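Long-range contacts in SPOU RRNA methylase (Sulfolobus acidocaldarius, PDB 4CNG), which catalyses the 2'-O-methylation of cytidine 32 in tRNA, using S-adenosyl-L-methionine as methyl donor and working as a homodimer: residues I23-I27 with A87-V91; A40-K44 with S67-V73; I129-E133 with L162-V166. The protein carries 1 engineered substitution. All blocks are in the same frame, centred on the assembly; numbering follows the deposited sequence.

Contact 1 of 3, residues I23-I27 with A87-V91; sequences IRLVI and AIRDV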
loop_
_atom_site.group_PDB
_atom_site.type_symbol
_atom_site.label_atom_id
_atom_site.label_comp_id
_atom_site.label_asym_id
_atom_site.label_seq_id
_atom_site.Cartn_x
_atom_site.Cartn_y
_atom_site.Cartn_z
ATOM N N ILE A 23 16.967 6.292 5.162
ATOM C CA ILE A 23 15.933 6.543 4.185
ATOM C C ILE A 23 15.198 7.827 4.472
ATOM O O ILE A 23 14.684 8.026 5.558
ATOM C CB ILE A 23 14.896 5.388 4.138
ATOM C CG1 ILE A 23 15.578 4.027 3.949
ATOM C CG2 ILE A 23 13.849 5.687 3.068
ATOM C CD1 ILE A 23 16.275 3.869 2.623
ATOM N N ARG A 24 15.151 8.685 3.462
ATOM C CA ARG A 24 14.322 9.879 3.477
ATOM C C ARG A 24 13.161 9.690 2.503
ATOM O O ARG A 24 13.359 9.449 1.327
ATOM C CB ARG A 24 15.132 11.113 3.065
ATOM C CG ARG A 24 14.289 12.370 3.075
ATOM C CD ARG A 24 15.046 13.581 2.548
ATOM N NE ARG A 24 16.164 13.892 3.407
ATOM C CZ ARG A 24 17.098 14.792 3.122
ATOM N NH1 ARG A 24 17.048 15.499 1.999
ATOM N NH2 ARG A 24 18.125 14.888 3.933
ATOM N N LEU A 25 11.945 9.789 3.013
ATOM C CA LEU A 25 10.756 9.764 2.217
ATOM C C LEU A 25 10.392 11.202 1.848
ATOM O O LEU A 25 10.291 12.030 2.740
ATOM C CB LEU A 25 9.613 9.113 3.001
ATOM C CG LEU A 25 8.297 8.989 2.299
ATOM C CD1 LEU A 25 8.401 8.115 1.080
ATOM C CD2 LEU A 25 7.266 8.465 3.270
ATOM N N VAL A 26 10.220 11.455 0.562
ATOM C CA VAL A 26 9.847 12.771 0.039
ATOM C C VAL A 26 8.537 12.648 -0.717
ATOM O O VAL A 26 8.447 11.916 -1.681
ATOM C CB VAL A 26 10.955 13.350 -0.902
ATOM C CG1 VAL A 26 10.506 14.683 -1.475
ATOM C CG2 VAL A 26 12.284 13.433 -0.194
ATOM N N ILE A 27 7.535 13.402 -0.261
ATOM C CA ILE A 27 6.237 13.420 -0.891
ATOM C C ILE A 27 6.032 14.807 -1.502
ATOM O O ILE A 27 6.050 15.797 -0.794
ATOM C CB ILE A 27 5.103 13.090 0.101
ATOM C CG1 ILE A 27 5.404 11.861 0.948
ATOM C CG2 ILE A 27 3.785 12.951 -0.608
ATOM C CD1 ILE A 27 5.582 10.595 0.143
ATOM N N ALA A 87 14.266 19.464 -0.523
ATOM C CA ALA A 87 13.902 18.169 0.031
ATOM C C ALA A 87 14.858 17.043 -0.335
ATOM O O ALA A 87 14.846 15.994 0.324
ATOM C CB ALA A 87 12.480 17.820 -0.367
ATOM N N ILE A 88 15.678 17.240 -1.371
ATOM C CA ILE A 88 16.541 16.177 -1.871
ATOM C C ILE A 88 18.028 16.533 -1.691
ATOM O O ILE A 88 18.892 15.874 -2.250
ATOM C CB ILE A 88 16.222 15.837 -3.354
ATOM C CG1 ILE A 88 16.511 17.030 -4.281
ATOM C CG2 ILE A 88 14.783 15.334 -3.508
ATOM C CD1 ILE A 88 16.480 16.694 -5.754
ATOM N N ARG A 89 18.321 17.560 -0.889
ATOM C CA ARG A 89 19.684 17.906 -0.489
ATOM C C ARG A 89 20.333 16.896 0.437
ATOM O O ARG A 89 19.663 16.310 1.290
ATOM C CB ARG A 89 19.664 19.241 0.230
ATOM C CG ARG A 89 19.426 20.425 -0.682
ATOM C CD ARG A 89 19.421 21.715 0.120
ATOM N NE ARG A 89 20.611 21.806 0.962
ATOM C CZ ARG A 89 20.623 22.275 2.205
ATOM N NH1 ARG A 89 19.503 22.703 2.778
ATOM N NH2 ARG A 89 21.765 22.312 2.881
ATOM N N ASP A 90 21.648 16.777 0.340
ATOM C CA ASP A 90 22.440 16.062 1.333
ATOM C C ASP A 90 22.063 14.581 1.421
ATOM O O ASP A 90 22.050 14.021 2.512
ATOM C CB ASP A 90 22.302 16.743 2.704
ATOM C CG ASP A 90 22.616 18.238 2.654
ATOM O OD1 ASP A 90 23.607 18.615 1.991
ATOM O OD2 ASP A 90 21.882 19.034 3.284
ATOM N N VAL A 91 21.695 13.976 0.286
ATOM C CA VAL A 91 21.529 12.525 0.176
ATOM C C VAL A 91 22.485 11.960 -0.883
ATOM O O VAL A 91 23.044 12.707 -1.698
ATOM C CB VAL A 91 20.057 12.086 -0.152
ATOM C CG1 VAL A 91 19.082 12.629 0.876
ATOM C CG2 VAL A 91 19.621 12.498 -1.554
#
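The guanidinium of R24 meets the 87-91 loop in two ways at once, with its edge toward backbone carbonyls and one face toward a valine methyl. At the edge, NH1 donates to two oxygens: to A87 O at 2.8 Å, and to R89 O, also at 2.8 Å and with an N-H...O angle of 141°. The two acceptors are approached differently. R89 O receives the donor within its carbonyl plane, on a lone pair, though it lies somewhat tilted from the guanidinium plane; A87 O lies in the guanidinium plane, but NH1 sits well above the plane of that carbonyl. A weak bond from R24 NH2 to R89 O, 3.4 Å, completes a fork on the second oxygen. V91 CG1 lies over the centre of the planar group, 3.6 Å above it, so edge bonds and face packing together limit its rotation. The arginine chain runs straight from the strand and then bends at chi3 (-64°), which swings the guanidinium toward the loop. Farther along the strand, V26 CG1 packs on A87 CB at 3.9 Å. R24 NE forms a salt bridge with E50 and the side chain a cation-pi contact with Y52, both of strand 50-54. In the sheet, strand 22-28 runs between strands 50-54 and 125-130, with the loop from helix 84-87 to strand 93-97 against one side and helices 33-45 and 162-175 packed on L25.

Contact 2 of 3, residues A40-K44 with S67-V73; sequences ARLVK and SAKGSEV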
loop_
_atom_site.group_PDB
_atom_site.type_symbol
_atom_site.label_atom_id
_atom_site.label_comp_id
_atom_site.label_asym_id
_atom_site.label_seq_id
_atom_site.Cartn_x
_atom_site.Cartn_y
_atom_site.Cartn_z
ATOM N N ALA A 40 1.976 9.172 6.866
ATOM C CA ALA A 40 2.565 9.370 8.183
ATOM C C ALA A 40 2.498 8.110 9.050
ATOM O O ALA A 40 3.431 7.778 9.759
ATOM C CB ALA A 40 1.911 10.550 8.878
ATOM N N ARG A 41 1.384 7.405 8.977
ATOM C CA ARG A 41 1.252 6.122 9.688
ATOM C C ARG A 41 2.304 5.131 9.219
ATOM O O ARG A 41 2.973 4.483 10.028
ATOM C CB ARG A 41 -0.155 5.585 9.485
ATOM C CG ARG A 41 -0.433 4.355 10.328
ATOM C CD ARG A 41 -1.856 3.871 10.186
ATOM N NE ARG A 41 -2.070 2.670 10.983
ATOM C CZ ARG A 41 -3.257 2.199 11.298
ATOM N NH1 ARG A 41 -4.367 2.750 10.826
ATOM N NH2 ARG A 41 -3.314 1.091 12.005
ATOM N N LEU A 42 2.483 5.016 7.902
ATOM C CA LEU A 42 3.466 4.105 7.323
ATOM C C LEU A 42 4.887 4.447 7.755
ATOM O O LEU A 42 5.715 3.558 7.913
ATOM C CB LEU A 42 3.339 4.090 5.808
ATOM C CG LEU A 42 2.102 3.392 5.273
ATOM C CD1 LEU A 42 1.848 3.818 3.850
ATOM C CD2 LEU A 42 2.202 1.866 5.425
ATOM N N VAL A 43 5.198 5.747 7.886
ATOM C CA VAL A 43 6.500 6.173 8.365
ATOM C C VAL A 43 6.829 5.537 9.711
ATOM O O VAL A 43 7.960 5.119 9.957
ATOM C CB VAL A 43 6.572 7.710 8.395
ATOM C CG1 VAL A 43 7.731 8.245 9.232
ATOM C CG2 VAL A 43 6.691 8.235 6.963
ATOM N N LYS A 44 5.845 5.501 10.599
ATOM C CA LYS A 44 6.019 4.826 11.875
ATOM C C LYS A 44 5.985 3.292 11.755
ATOM O O LYS A 44 6.794 2.616 12.374
ATOM C CB LYS A 44 4.958 5.312 12.842
ATOM C CG LYS A 44 5.190 4.838 14.273
ATOM C CD LYS A 44 4.254 5.455 15.309
ATOM C CE LYS A 44 4.470 4.844 16.699
ATOM N NZ LYS A 44 3.247 4.868 17.542
ATOM N N SER A 67 -3.763 9.364 10.574
ATOM C CA SER A 67 -2.392 8.962 10.867
ATOM C C SER A 67 -2.305 7.930 11.998
ATOM O O SER A 67 -1.234 7.395 12.235
ATOM C CB SER A 67 -1.478 10.161 11.137
ATOM O OG SER A 67 -1.819 10.802 12.341
ATOM N N ALA A 68 -3.447 7.600 12.615
ATOM C CA ALA A 68 -3.506 6.742 13.792
ATOM C C ALA A 68 -2.372 7.204 14.702
ATOM O O ALA A 68 -2.224 8.409 14.923
ATOM C CB ALA A 68 -3.379 5.277 13.394
ATOM N N LYS A 69 -1.484 6.295 15.083
ATOM C CA LYS A 69 -0.323 6.674 15.874
ATOM C C LYS A 69 0.752 7.459 15.093
ATOM O O LYS A 69 1.719 7.959 15.682
ATOM C CB LYS A 69 0.269 5.429 16.534
ATOM C CG LYS A 69 -0.613 4.884 17.643
ATOM C CD LYS A 69 -0.705 5.892 18.775
ATOM C CE LYS A 69 -0.409 5.246 20.121
ATOM N NZ LYS A 69 -1.190 5.864 21.231
ATOM N N GLY A 70 0.580 7.581 13.777
ATOM C CA GLY A 70 1.407 8.485 12.949
ATOM C C GLY A 70 1.191 9.962 13.231
ATOM O O GLY A 70 1.830 10.807 12.616
ATOM N N SER A 71 0.288 10.290 14.151
ATOM C CA SER A 71 0.008 11.690 14.490
ATOM C C SER A 71 1.240 12.464 15.010
ATOM O O SER A 71 1.477 13.606 14.593
ATOM C CB SER A 71 -1.138 11.755 15.500
ATOM O OG SER A 71 -0.757 11.199 16.743
ATOM N N GLU A 72 2.085 11.819 15.824
ATOM C CA GLU A 72 3.325 12.476 16.314
ATOM C C GLU A 72 4.325 12.710 15.174
ATOM O O GLU A 72 5.083 13.693 15.144
ATOM C CB GLU A 72 3.979 11.612 17.382
ATOM C CG GLU A 72 4.304 10.204 16.922
ATOM C CD GLU A 72 3.428 9.136 17.580
ATOM O OE1 GLU A 72 2.197 9.337 17.667
ATOM O OE2 GLU A 72 3.968 8.092 18.021
ATOM N N VAL A 73 4.213 11.851 14.173
ATOM C CA VAL A 73 4.994 11.962 12.962
ATOM C C VAL A 73 4.723 13.291 12.266
ATOM O O VAL A 73 5.637 13.993 11.930
ATOM C CB VAL A 73 4.744 10.763 12.024
ATOM C CG1 VAL A 73 5.340 11.000 10.650
ATOM C CG2 VAL A 73 5.314 9.485 12.632
#
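K44 NZ is shared between two partners: a weakly hydrogen-bonded salt bridge to E72 OE2 at 3.3 Å, and a cation-pi contact with Y157 of the second subunit. This is the outer layer of the SPOUT methyltransferase fold, where helix 33-45 packs against the turn that leads into helix 71-77. K44 reaches E72 with an extended chain, CG anti to the backbone N (chi1 -171°), and crosses the glutamate side chain at about a right angle. The lysine also runs alongside K69, pointing the same way, and the two ammonium nitrogens, K44 NZ and K69 NZ, remain 5.9 Å apart.

Next to this salt bridge the backbones come close, R41 CA and G70 CA being 4.0 Å apart; G70 has no side chain to hold them off. V73 fills the hydrophobic part: its CG1 lies 3.9 Å from A40 CB and equally far from V43 CG1, while CG2 leans toward K44 CB. Strand 50-54 meets the same patch through F51, which touches both V43 and V73.

R41 lies along the first part of the turn, its CB 3.5 Å from S67 O. Its polar end is committed to the dimer interface, since NH2 donates to V159 O of the second subunit, whose Y157 packs on R41 and A68. The guanidinium of R41 is covered on one face by A68 CB, 3.5 Å from its plane and off-centre.

Contact 3 of 3, residues I129-E133 with L162-V166; sequences IFGRE and LSHAV. With SAH (S-adenosyl-L-homocysteine), chain C.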
loop_
_atom_site.group_PDB
_atom_site.type_symbol
_atom_site.label_atom_id
_atom_site.label_comp_id
_atom_site.label_asym_id
_atom_site.label_seq_id
_atom_site.Cartn_x
_atom_site.Cartn_y
_atom_site.Cartn_z
ATOM N N ILE A 129 11.171 9.350 -3.684
ATOM C CA ILE A 129 10.408 10.530 -4.045
ATOM C C ILE A 129 9.134 10.070 -4.753
ATOM O O ILE A 129 9.193 9.320 -5.736
ATOM C CB ILE A 129 11.212 11.473 -4.981
ATOM C CG1 ILE A 129 12.528 11.843 -4.360
ATOM C CG2 ILE A 129 10.398 12.649 -5.401
ATOM C CD1 ILE A 129 13.631 12.128 -5.357
ATOM N N PHE A 130 7.971 10.538 -4.243
ATOM C CA PHE A 130 6.655 10.206 -4.765
ATOM C C PHE A 130 5.955 11.476 -5.170
ATOM O O PHE A 130 6.113 12.525 -4.540
ATOM C CB PHE A 130 5.839 9.460 -3.675
ATOM C CG PHE A 130 6.410 8.123 -3.283
ATOM C CD1 PHE A 130 7.444 8.021 -2.407
ATOM C CD2 PHE A 130 5.887 6.967 -3.821
ATOM C CE1 PHE A 130 7.999 6.792 -2.096
ATOM C CE2 PHE A 130 6.405 5.723 -3.472
ATOM C CZ PHE A 130 7.462 5.638 -2.618
ATOM N N GLY A 131 5.184 11.363 -6.228
ATOM C CA GLY A 131 4.504 12.493 -6.821
ATOM C C GLY A 131 3.048 12.668 -6.453
ATOM O O GLY A 131 2.496 12.062 -5.539
ATOM N N ARG A 132 2.462 13.635 -7.154
ATOM C CA ARG A 132 1.117 14.141 -6.892
ATOM C C ARG A 132 0.062 13.156 -7.349
ATOM O O ARG A 132 0.213 12.530 -8.393
ATOM C CB ARG A 132 0.982 15.455 -7.688
ATOM C CG ARG A 132 2.015 16.523 -7.344
ATOM C CD ARG A 132 2.148 17.537 -8.463
ATOM N NE ARG A 132 3.216 18.503 -8.219
ATOM C CZ ARG A 132 4.483 18.341 -8.555
ATOM N NH1 ARG A 132 4.924 17.220 -9.082
ATOM N NH2 ARG A 132 5.347 19.302 -8.319
ATOM N N GLU A 133 -1.033 13.068 -6.607
ATOM C CA GLU A 133 -2.091 12.184 -7.010
ATOM C C GLU A 133 -2.576 12.547 -8.410
ATOM O O GLU A 133 -2.841 11.675 -9.219
ATOM C CB GLU A 133 -3.247 12.226 -6.011
ATOM C CG GLU A 133 -2.892 11.796 -4.599
ATOM C CD GLU A 133 -2.600 12.928 -3.603
ATOM O OE1 GLU A 133 -1.820 13.885 -3.999
ATOM O OE2 GLU A 133 -3.085 12.811 -2.409
ATOM N N LEU A 162 -1.370 6.916 -4.259
ATOM C CA LEU A 162 -0.112 7.391 -3.703
ATOM C C LEU A 162 0.319 6.684 -2.419
ATOM O O LEU A 162 1.433 6.204 -2.325
ATOM C CB LEU A 162 -0.247 8.890 -3.452
ATOM C CG LEU A 162 0.864 9.553 -2.632
ATOM C CD1 LEU A 162 2.222 9.400 -3.246
ATOM C CD2 LEU A 162 0.502 11.007 -2.381
ATOM N N SER A 163 -0.553 6.648 -1.413
ATOM C CA SER A 163 -0.135 6.077 -0.159
ATOM C C SER A 163 0.093 4.574 -0.210
ATOM O O SER A 163 0.872 4.027 0.580
ATOM C CB SER A 163 -1.086 6.425 0.967
ATOM O OG SER A 163 -2.339 5.854 0.817
ATOM N N HIS A 164 -0.591 3.894 -1.118
ATOM C CA HIS A 164 -0.377 2.454 -1.329
ATOM C C HIS A 164 0.929 2.161 -2.023
ATOM O O HIS A 164 1.602 1.202 -1.660
ATOM C CB HIS A 164 -1.606 1.839 -2.007
ATOM C CG HIS A 164 -2.843 1.977 -1.172
ATOM N ND1 HIS A 164 -3.565 3.155 -1.112
ATOM C CD2 HIS A 164 -3.385 1.153 -0.241
ATOM C CE1 HIS A 164 -4.510 3.032 -0.195
ATOM N NE2 HIS A 164 -4.446 1.815 0.331
ATOM N N ALA A 165 1.322 3.031 -2.984
ATOM C CA ALA A 165 2.638 2.950 -3.546
ATOM C C ALA A 165 3.725 3.137 -2.474
ATOM O O ALA A 165 4.711 2.384 -2.413
ATOM C CB ALA A 165 2.804 3.960 -4.658
ATOM N N VAL A 166 3.526 4.133 -1.619
ATOM C CA VAL A 166 4.485 4.386 -0.542
ATOM C C VAL A 166 4.556 3.119 0.356
ATOM O O VAL A 166 5.629 2.666 0.707
ATOM C CB VAL A 166 4.071 5.589 0.267
ATOM C CG1 VAL A 166 4.898 5.687 1.535
ATOM C CG2 VAL A 166 4.239 6.868 -0.557
HETATM N N SAH C . -1.836 10.462 -13.365
HETATM C CA SAH C . -0.621 10.517 -12.510
HETATM C CB SAH C . -0.745 9.421 -11.464
HETATM C CG SAH C . 0.127 9.663 -10.219
HETATM S SD SAH C . -0.080 8.366 -9.006
HETATM C C SAH C . 0.583 10.362 -13.394
HETATM O O SAH C . 0.457 10.070 -14.584
HETATM O OXT SAH C . 1.695 10.663 -13.010
HETATM C "C5'" SAH C . 0.688 9.202 -7.617
HETATM C "C4'" SAH C . 2.098 8.747 -7.261
HETATM O "O4'" SAH C . 2.051 7.380 -6.822
HETATM C "C3'" SAH C . 3.083 8.736 -8.375
HETATM O "O3'" SAH C . 3.577 10.066 -8.602
HETATM C "C2'" SAH C . 4.131 7.773 -7.893
HETATM O "O2'" SAH C . 4.956 8.396 -6.915
HETATM C "C1'" SAH C . 3.263 6.711 -7.206
HETATM N N9 SAH C . 2.880 5.570 -8.090
HETATM C C8 SAH C . 1.616 5.146 -8.377
HETATM N N7 SAH C . 1.672 3.952 -9.029
HETATM C C5 SAH C . 2.983 3.620 -9.112
HETATM C C6 SAH C . 3.691 2.497 -9.582
HETATM N N6 SAH C . 3.071 1.449 -10.164
HETATM N N1 SAH C . 4.998 2.488 -9.475
HETATM C C2 SAH C . 5.622 3.517 -8.883
HETATM N N3 SAH C . 5.060 4.604 -8.374
HETATM C C4 SAH C . 3.748 4.633 -8.467
#
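The cofactor pocket takes one wall from the end of strand 125-130 and another from the start of helix 162-175, and F130 meets V166 where the two join. V166 CG2 stands over the centre of the phenyl ring, 3.6 Å from the centroid and 10° off the ring normal, a CH-pi contact over the face. The methyl branch lies anti to the carbonyl carbon of V166, which aims it at the ring. L162 forks over the strand end: CD1 touches F130 CB at 3.6 Å and G131 O at 3.5 Å, while CD2 rests against E133 CD at 3.8 Å. The E133 carboxylate is turned to other partners: OE1 accepts from the backbone N of E31, and OE2 from G32 N and N35 ND2, so three N-H donors hold it where L162 CD2 rests.

In the SPOUT fold the methyl donor is bound at the knotted C-terminal part of the domain, and S-adenosyl-L-homocysteine here lies against both segments. G131 N donates to O2' of the ribose at 3.1 Å, in a nearly straight bond (163°), and more weakly to O3'. G131 lacks a side chain where O3' comes close, so the ribose can settle directly on the backbone. From the helix, A165 CB reaches C1' of the ribose at 3.8 Å. T97 closes in on the strand side, its OG1 bonding both the ligand and I129 O.

In the fold
From the N terminus, strand 22-28 opens contact 1, and the chain passes through helix 33-45, strand 50-54 and helix 71-77 before residues 87-91 close that loop. Contact 2 is nested inside it, closing the shorter loop from helix 33-45 to the start of helix 71-77. Contact 3 follows in series, closing the loop from the end of strand 125-130 to helix 162-175. Contacts 1 and 3 share the parallel sheet through neighbouring strands 22-28 and 125-130, where V26 O and F130 N, 2.9 Å apart, probably hydrogen-bond. L25 CD2 packs on V43 CG2, linking contacts 1 and 2, and L42 meets the helix of contact 3. Contacts 2 and 3 both touch the second subunit.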